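Local coordinates for 2,3-dihydroxybenzoate-AMP ligase (Mycobacterium smegmatis, PDB 5KEI), which belongs to the ANL superfamily of AMP-binding enzymes, pairing a large AMP-binding domain with a smaller C-terminal domain, at residues A331-A335 and P336-L340; G366-P369 and E370-E373; E395-P398 and G399-G402. One frame throughout, in Å; residues are numbered along the deposited sequence.

Contact 1 of 3, residues A331-A335 and P336-L340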
ATOM      1  N   ALA A 331      -1.063  -0.411  12.518  1.00 31.60           N
ATOM      2  CA  ALA A 331      -2.212  -0.347  13.426  1.00 32.52           C
ATOM      3  C   ALA A 331      -1.716   0.435  14.626  1.00 26.21           C
ATOM      4  O   ALA A 331      -0.513   0.612  14.757  1.00 33.68           O
ATOM      5  CB  ALA A 331      -2.702  -1.734  13.835  1.00 34.46           C
ATOM      6  N   LYS A 332      -2.596   0.899  15.507  1.00 31.56           N
ATOM      7  CA  LYS A 332      -2.128   1.817  16.557  1.00 33.01           C
ATOM      8  C   LYS A 332      -1.448   1.112  17.734  1.00 26.71           C
ATOM      9  O   LYS A 332      -2.014   0.249  18.366  1.00 32.48           O
ATOM     10  CB  LYS A 332      -3.269   2.688  17.077  1.00 33.34           C
ATOM     11  CG  LYS A 332      -2.811   3.763  18.093  1.00 34.35           C
ATOM     12  CD  LYS A 332      -3.997   4.397  18.811  1.00 36.73           C
ATOM     13  CE  LYS A 332      -3.592   5.618  19.604  1.00 33.75           C
ATOM     14  NZ  LYS A 332      -2.380   5.303  20.390  1.00 40.91           N
ATOM     15  N   LEU A 333      -0.214   1.495  18.020  1.00 29.13           N
ATOM     16  CA  LEU A 333       0.448   1.007  19.216  1.00 29.28           C
ATOM     17  C   LEU A 333      -0.110   1.742  20.430  1.00 33.35           C
ATOM     18  O   LEU A 333       0.033   2.961  20.547  1.00 25.59           O
ATOM     19  CB  LEU A 333       1.954   1.201  19.124  1.00 26.37           C
ATOM     20  CG  LEU A 333       2.771   0.578  20.248  1.00 27.48           C
ATOM     21  CD1 LEU A 333       2.521  -0.910  20.293  1.00 24.10           C
ATOM     22  CD2 LEU A 333       4.254   0.871  20.052  1.00 29.25           C
ATOM     23  N   ALA A 334      -0.766   0.998  21.315  1.00 31.25           N
ATOM     24  CA  ALA A 334      -1.256   1.556  22.568  1.00 32.33           C
ATOM     25  C   ALA A 334      -0.059   1.985  23.423  1.00 31.10           C
ATOM     26  O   ALA A 334       0.976   1.331  23.417  1.00 32.45           O
ATOM     27  CB  ALA A 334      -2.136   0.533  23.306  1.00 28.00           C
ATOM     28  N   ALA A 335      -0.196   3.090  24.142  1.00 31.19           N
ATOM     29  CA  ALA A 335       0.923   3.652  24.902  1.00 33.10           C
ATOM     30  C   ALA A 335       1.505   2.705  25.979  1.00 32.58           C
ATOM     31  O   ALA A 335       2.730   2.622  26.111  1.00 32.23           O
ATOM     32  CB  ALA A 335       0.502   4.988  25.529  1.00 29.95           C
ATOM     33  N   PRO A 336       0.651   1.984  26.739  1.00 30.93           N
ATOM     34  CA  PRO A 336       1.229   0.936  27.601  1.00 29.88           C
ATOM     35  C   PRO A 336       2.074  -0.086  26.827  1.00 32.65           C
ATOM     36  O   PRO A 336       3.122  -0.504  27.313  1.00 38.06           O
ATOM     37  CB  PRO A 336      -0.010   0.254  28.219  1.00 26.81           C
ATOM     38  CG  PRO A 336      -1.048   1.324  28.235  1.00 27.81           C
ATOM     39  CD  PRO A 336      -0.788   2.178  27.005  1.00 32.11           C
ATOM     40  N   ASP A 337       1.636  -0.481  25.639  1.00 30.15           N
ATOM     41  CA  ASP A 337       2.414  -1.428  24.835  1.00 30.41           C
ATOM     42  C   ASP A 337       3.686  -0.776  24.297  1.00 28.98           C
ATOM     43  O   ASP A 337       4.728  -1.424  24.209  1.00 27.81           O
ATOM     44  CB  ASP A 337       1.571  -1.982  23.692  1.00 26.85           C
ATOM     45  CG  ASP A 337       0.426  -2.831  24.180  1.00 34.81           C
ATOM     46  OD1 ASP A 337       0.631  -3.603  25.142  1.00 40.40           O
ATOM     47  OD2 ASP A 337      -0.688  -2.723  23.616  1.00 40.50           O
ATOM     48  N   ALA A 338       3.610   0.510  23.964  1.00 31.28           N
ATOM     49  CA  ALA A 338       4.813   1.273  23.625  1.00 28.92           C
ATOM     50  C   ALA A 338       5.779   1.237  24.782  1.00 32.66           C
ATOM     51  O   ALA A 338       6.987   1.060  24.581  1.00 32.29           O
ATOM     52  CB  ALA A 338       4.479   2.699  23.268  1.00 28.82           C
ATOM     53  N   ALA A 339       5.235   1.386  25.993  1.00 32.17           N
ATOM     54  CA  ALA A 339       6.051   1.359  27.206  1.00 35.41           C
ATOM     55  C   ALA A 339       6.779   0.042  27.311  1.00 30.35           C
ATOM     56  O   ALA A 339       8.000   0.012  27.529  1.00 34.01           O
ATOM     57  CB  ALA A 339       5.184   1.594  28.462  1.00 33.61           C
ATOM     58  N   LEU A 340       6.022  -1.045  27.163  1.00 31.54           N
ATOM     59  CA  LEU A 340       6.580  -2.398  27.237  1.00 35.85           C
ATOM     60  C   LEU A 340       7.699  -2.582  26.229  1.00 34.61           C
ATOM     61  O   LEU A 340       8.782  -3.070  26.549  1.00 33.64           O
ATOM     62  CB  LEU A 340       5.507  -3.454  26.990  1.00 34.58           C
ATOM     63  CG  LEU A 340       5.982  -4.908  27.040  1.00 30.52           C
ATOM     64  CD1 LEU A 340       6.417  -5.250  28.447  1.00 34.25           C
ATOM     65  CD2 LEU A 340       4.867  -5.828  26.600  1.00 28.11           C
TER
HETATM   66  O   HOH W   1      -1.023  -2.008  21.270  1.00 36.78           O
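L333 sets its CG opposite the backbone N (chi1 -173°), which carries CG, and with it the two methyls, to the first turn of the following helix, and D337 keeps its CG beside its own N (chi1 -66°), which turns the carboxylate back toward A334. The two side chains meet at a slant. CD1 of L333 rests 3.7 Å from CB of D337. The other methyl, L333 CD2, lies 3.6 Å from A338 CA and 3.7 Å from A338 CB.

This is the start of a helix, with A334 at the N-cap. The carbonyl O of A334 takes the amide N of A338 at 2.8 Å, an almost straight bond (159° at the hydrogen). One residue on, the O of A335 takes N of A339, also at 2.8 Å. P336 stands in the first turn, where having no N-H costs the helix nothing. In a capping box the acid at D337's position would bind the N-cap amide directly; here a water stands between, accepting from A334 N at 3.0 Å and donating to D337 OD2. The CB of A334 comes to 3.6 Å from that same OD2. A negative charge at this end of a helix would be expected to suit its dipole, and NZ of K307 makes a long, weak ion pair with OD2 of D337.

Around this turn, L333 is packed against P303 of helix 303-310 and against L349 and Q351 of strand 349-354. A338 also touches L349, and A335, A338 and A339 touch helix 369-374.

Contact 2 of 3, residues G366-P369 and E370-E373; sequences GDPP and EVLE
The E370 carboxylate has one of its faces laid toward the two prolines before it: CB of P368 sits under that face, 3.3 Å from OE2, and CD of P369 lies on the same side, 3.9 Å from OE1. The D367 carboxylate is also approached over a face, by the methyl CG1 of V371, which comes to 3.7 Å from OD2. These groups surround the N-terminus of helix 369-374, with P368 at the N-cap and P369 opening the first turn.

E370 reaches back because its CG is placed between the backbone N and the carbonyl carbon (chi1 54°) and the chain then bends at chi2 (-88°), folding the acid over the prolines instead of out along the helix. The ring of P368 and the side chain of V371 run side by side and point the same way, CG to CG2 at 3.8 Å.

One oxygen starts the helix. P368 O accepts from N of L372 at 3.1 Å, in the carbonyl plane, and from N of V371 at 2.8 Å, a more bent bond whose donor stands well above that plane. E373 N adds a weak bond to P369 O.

D367 and E373 have their polar partners outside this turn. D367 OD2 accepts from the backbone N of R364, which fixes the carboxylate beside V371, and takes a weak bond from Y449 OH; E373 OE2 forms a salt bridge with R342 on helix 335-344. V371 is buried against T363, L446 and Y449. L372 settles over the backbone of D367, its CG 3.6 Å from the carbonyl O and its CD2 3.9 Å from CB.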
ATOM      1  N   GLY A 366      15.591  11.455  17.491  1.00 35.79           N
ATOM      2  CA  GLY A 366      15.888  11.929  18.837  1.00 40.03           C
ATOM      3  C   GLY A 366      14.717  12.225  19.770  1.00 35.16           C
ATOM      4  O   GLY A 366      14.930  12.697  20.883  1.00 36.39           O
ATOM      5  N   ASP A 367      13.487  11.958  19.332  1.00 37.58           N
ATOM      6  CA  ASP A 367      12.293  12.452  20.033  1.00 32.61           C
ATOM      7  C   ASP A 367      12.120  11.947  21.455  1.00 32.65           C
ATOM      8  O   ASP A 367      12.414  10.785  21.739  1.00 34.56           O
ATOM      9  CB  ASP A 367      11.037  12.105  19.243  1.00 34.61           C
ATOM     10  CG  ASP A 367      10.758  13.100  18.179  1.00 37.66           C
ATOM     11  OD1 ASP A 367      11.450  14.140  18.207  1.00 34.18           O
ATOM     12  OD2 ASP A 367       9.858  12.862  17.341  1.00 34.71           O
ATOM     13  N   PRO A 368      11.617  12.825  22.349  1.00 33.64           N
ATOM     14  CA  PRO A 368      11.363  12.495  23.755  1.00 33.91           C
ATOM     15  C   PRO A 368      10.456  11.285  23.937  1.00 32.07           C
ATOM     16  O   PRO A 368       9.561  11.070  23.132  1.00 33.64           O
ATOM     17  CB  PRO A 368      10.693  13.767  24.302  1.00 32.81           C
ATOM     18  CG  PRO A 368      10.378  14.601  23.141  1.00 31.64           C
ATOM     19  CD  PRO A 368      11.363  14.250  22.086  1.00 31.74           C
ATOM     20  N   PRO A 369      10.687  10.506  25.002  1.00 34.31           N
ATOM     21  CA  PRO A 369       9.934   9.274  25.265  1.00 31.34           C
ATOM     22  C   PRO A 369       8.406   9.453  25.248  1.00 34.83           C
ATOM     23  O   PRO A 369       7.706   8.543  24.800  1.00 33.48           O
ATOM     24  CB  PRO A 369      10.423   8.862  26.664  1.00 28.40           C
ATOM     25  CG  PRO A 369      11.828   9.421  26.734  1.00 35.64           C
ATOM     26  CD  PRO A 369      11.734  10.747  26.014  1.00 34.07           C
ATOM     27  N   GLU A 370       7.899  10.593  25.709  1.00 31.95           N
ATOM     28  CA  GLU A 370       6.458  10.815  25.712  1.00 35.29           C
ATOM     29  C   GLU A 370       5.924  10.932  24.286  1.00 34.24           C
ATOM     30  O   GLU A 370       4.762  10.603  24.022  1.00 35.17           O
ATOM     31  CB  GLU A 370       6.076  12.062  26.531  1.00 34.79           C
ATOM     32  CG  GLU A 370       6.787  13.357  26.147  1.00 45.55           C
ATOM     33  CD  GLU A 370       8.133  13.570  26.864  1.00 48.14           C
ATOM     34  OE1 GLU A 370       8.644  12.622  27.514  1.00 46.10           O
ATOM     35  OE2 GLU A 370       8.674  14.703  26.775  1.00 47.02           O
ATOM     36  N   VAL A 371       6.779  11.386  23.372  1.00 33.18           N
ATOM     37  CA  VAL A 371       6.402  11.494  21.969  1.00 34.67           C
ATOM     38  C   VAL A 371       6.453  10.120  21.280  1.00 32.74           C
ATOM     39  O   VAL A 371       5.571   9.793  20.480  1.00 27.99           O
ATOM     40  CB  VAL A 371       7.292  12.504  21.241  1.00 30.84           C
ATOM     41  CG1 VAL A 371       7.090  12.429  19.719  1.00 31.59           C
ATOM     42  CG2 VAL A 371       6.972  13.897  21.738  1.00 29.41           C
ATOM     43  N   LEU A 372       7.460   9.316  21.620  1.00 30.27           N
ATOM     44  CA  LEU A 372       7.581   7.960  21.098  1.00 29.45           C
ATOM     45  C   LEU A 372       6.419   7.067  21.549  1.00 32.49           C
ATOM     46  O   LEU A 372       6.004   6.159  20.829  1.00 32.99           O
ATOM     47  CB  LEU A 372       8.896   7.319  21.545  1.00 26.88           C
ATOM     48  CG  LEU A 372      10.206   8.015  21.193  1.00 32.07           C
ATOM     49  CD1 LEU A 372      11.406   7.204  21.679  1.00 29.36           C
ATOM     50  CD2 LEU A 372      10.300   8.275  19.697  1.00 29.44           C
ATOM     51  N   GLU A 373       5.895   7.328  22.739  1.00 31.61           N
ATOM     52  CA  GLU A 373       4.949   6.410  23.354  1.00 31.79           C
ATOM     53  C   GLU A 373       3.497   6.873  23.208  1.00 31.84           C
ATOM     54  O   GLU A 373       2.590   6.057  23.293  1.00 31.38           O
ATOM     55  CB  GLU A 373       5.300   6.194  24.840  1.00 31.31           C
ATOM     56  CG  GLU A 373       6.589   5.381  25.037  1.00 37.68           C
ATOM     57  CD  GLU A 373       6.931   5.045  26.497  1.00 42.51           C
ATOM     58  OE1 GLU A 373       6.163   5.412  27.414  1.00 47.13           O
ATOM     59  OE2 GLU A 373       7.986   4.402  26.723  1.00 43.37           O
TER

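Contact 3 of 3, residues E395-P398 and G399-G402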
ATOM      1  N   GLU A 395     -12.420  22.500   8.254  1.00 49.96           N
ATOM      2  CA  GLU A 395     -11.228  22.327   9.067  1.00 51.84           C
ATOM      3  C   GLU A 395     -11.593  22.379  10.552  1.00 51.41           C
ATOM      4  O   GLU A 395     -12.115  23.391  11.034  1.00 51.17           O
ATOM      5  CB  GLU A 395     -10.189  23.401   8.724  1.00 53.84           C
ATOM      6  CG  GLU A 395      -8.749  23.025   9.078  1.00 53.77           C
ATOM      7  CD  GLU A 395      -8.181  21.948   8.162  1.00 57.13           C
ATOM      8  OE1 GLU A 395      -8.830  21.654   7.132  1.00 59.71           O
ATOM      9  OE2 GLU A 395      -7.096  21.394   8.469  1.00 53.43           O
ATOM     10  N   VAL A 396     -11.335  21.288  11.271  1.00 49.85           N
ATOM     11  CA  VAL A 396     -11.667  21.227  12.693  1.00 48.90           C
ATOM     12  C   VAL A 396     -10.750  22.150  13.482  1.00 45.63           C
ATOM     13  O   VAL A 396      -9.663  22.495  13.011  1.00 45.81           O
ATOM     14  CB  VAL A 396     -11.561  19.787  13.290  1.00 40.55           C
ATOM     15  CG1 VAL A 396     -12.371  18.794  12.473  1.00 40.28           C
ATOM     16  CG2 VAL A 396     -10.100  19.355  13.449  1.00 37.63           C
ATOM     17  N   PRO A 397     -11.205  22.580  14.671  1.00 41.99           N
ATOM     18  CA  PRO A 397     -10.340  23.345  15.574  1.00 46.07           C
ATOM     19  C   PRO A 397      -9.097  22.549  15.976  1.00 45.86           C
ATOM     20  O   PRO A 397      -9.181  21.341  16.220  1.00 46.07           O
ATOM     21  CB  PRO A 397     -11.242  23.612  16.788  1.00 45.67           C
ATOM     22  CG  PRO A 397     -12.642  23.529  16.256  1.00 36.20           C
ATOM     23  CD  PRO A 397     -12.593  22.498  15.169  1.00 41.91           C
ATOM     24  N   PRO A 398      -7.948  23.226  16.039  1.00 44.44           N
ATOM     25  CA  PRO A 398      -6.671  22.640  16.449  1.00 44.60           C
ATOM     26  C   PRO A 398      -6.796  21.803  17.725  1.00 46.03           C
ATOM     27  O   PRO A 398      -7.154  22.320  18.785  1.00 47.70           O
ATOM     28  CB  PRO A 398      -5.792  23.866  16.682  1.00 49.01           C
ATOM     29  CG  PRO A 398      -6.348  24.898  15.780  1.00 46.42           C
ATOM     30  CD  PRO A 398      -7.830  24.665  15.744  1.00 43.97           C
ATOM     31  N   GLY A 399      -6.524  20.510  17.607  1.00 41.67           N
ATOM     32  CA  GLY A 399      -6.612  19.614  18.742  1.00 43.63           C
ATOM     33  C   GLY A 399      -7.842  18.727  18.735  1.00 38.22           C
ATOM     34  O   GLY A 399      -7.912  17.759  19.488  1.00 42.74           O
ATOM     35  N   ALA A 400      -8.815  19.067  17.898  1.00 40.11           N
ATOM     36  CA  ALA A 400     -10.027  18.269  17.756  1.00 34.75           C
ATOM     37  C   ALA A 400      -9.821  17.104  16.774  1.00 39.78           C
ATOM     38  O   ALA A 400      -8.917  17.143  15.934  1.00 35.09           O
ATOM     39  CB  ALA A 400     -11.184  19.152  17.296  1.00 33.30           C
ATOM     40  N   GLU A 401     -10.667  16.081  16.897  1.00 41.22           N
ATOM     41  CA  GLU A 401     -10.665  14.918  16.013  1.00 35.06           C
ATOM     42  C   GLU A 401     -11.438  15.159  14.723  1.00 39.01           C
ATOM     43  O   GLU A 401     -12.518  15.756  14.745  1.00 38.89           O
ATOM     44  CB  GLU A 401     -11.293  13.707  16.707  1.00 39.43           C
ATOM     45  CG  GLU A 401     -10.579  13.166  17.919  1.00 44.40           C
ATOM     46  CD  GLU A 401     -11.280  11.914  18.437  1.00 57.31           C
ATOM     47  OE1 GLU A 401     -12.219  11.449  17.755  1.00 60.88           O
ATOM     48  OE2 GLU A 401     -10.911  11.395  19.512  1.00 55.36           O
ATOM     49  N   GLY A 402     -10.911  14.657  13.608  1.00 31.53           N
ATOM     50  CA  GLY A 402     -11.640  14.712  12.352  1.00 32.07           C
ATOM     51  C   GLY A 402     -11.180  13.646  11.379  1.00 32.43           C
ATOM     52  O   GLY A 402     -10.428  12.745  11.742  1.00 31.91           O
TER
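A type II beta turn from P397 to A400 reverses the chain at the surface, in the long connection between the antiparallel strands 385-389 and 402-407. The turn is closed by one backbone bond: A400 N donates to P397 O at 2.8 Å, close to straight (159° at the hydrogen). P398 and G399 hold its two corners. Proline's restricted phi suits the first, and the second has a positive phi (104°), where a glycine avoids pressing a side chain onto the carbonyl O of P398.

Below the turn, V396 faces across to the returning chain. Its CG2 is wedged between the backbone N and the carbonyl carbon, and from there it touches the O of A400 at 3.5 Å and CB of A400 at 4.0 Å. The other methyl, CG1, reaches further along, 3.8 Å from the O of E401 and 4.1 Å from CA of G402. A400 also turns its CB inward, a tight 3.2 Å from P397 O. With CD of the P397 ring, 4.2 Å from A400 CB, and CG2 of V396 it makes a small apolar patch beneath the bend.

Both legs of the turn are tied to the four-stranded antiparallel sheet. V396 shares backbone hydrogen bonding with I388 of strand 385-389, and G402 with V438 of strand 432-440, while E401 lies on R437 and R439 of that same strand.

Contacts 1 and 2 are both helix starts, and their helices pack on each other. Centres are 12 Å apart, and E373 is the meeting point: its CA lies 3.7 Å from A338 CB and its OE2 3.6 Å from A339 CA. The salt bridge of E373 to R342, further along the helix that contact 1 begins, ties the pair again. Contact 3 stands apart on the small antiparallel sheet, its centre about 23 Å from each of the others; its nearest atoms are about 9 Å from contact 1 and about 15 Å from contact 2. All three belong to the AMP-binding part of the chain, and prolines stand at the helix starts of contacts 1 and 2 and at a corner of the turn in contact 3.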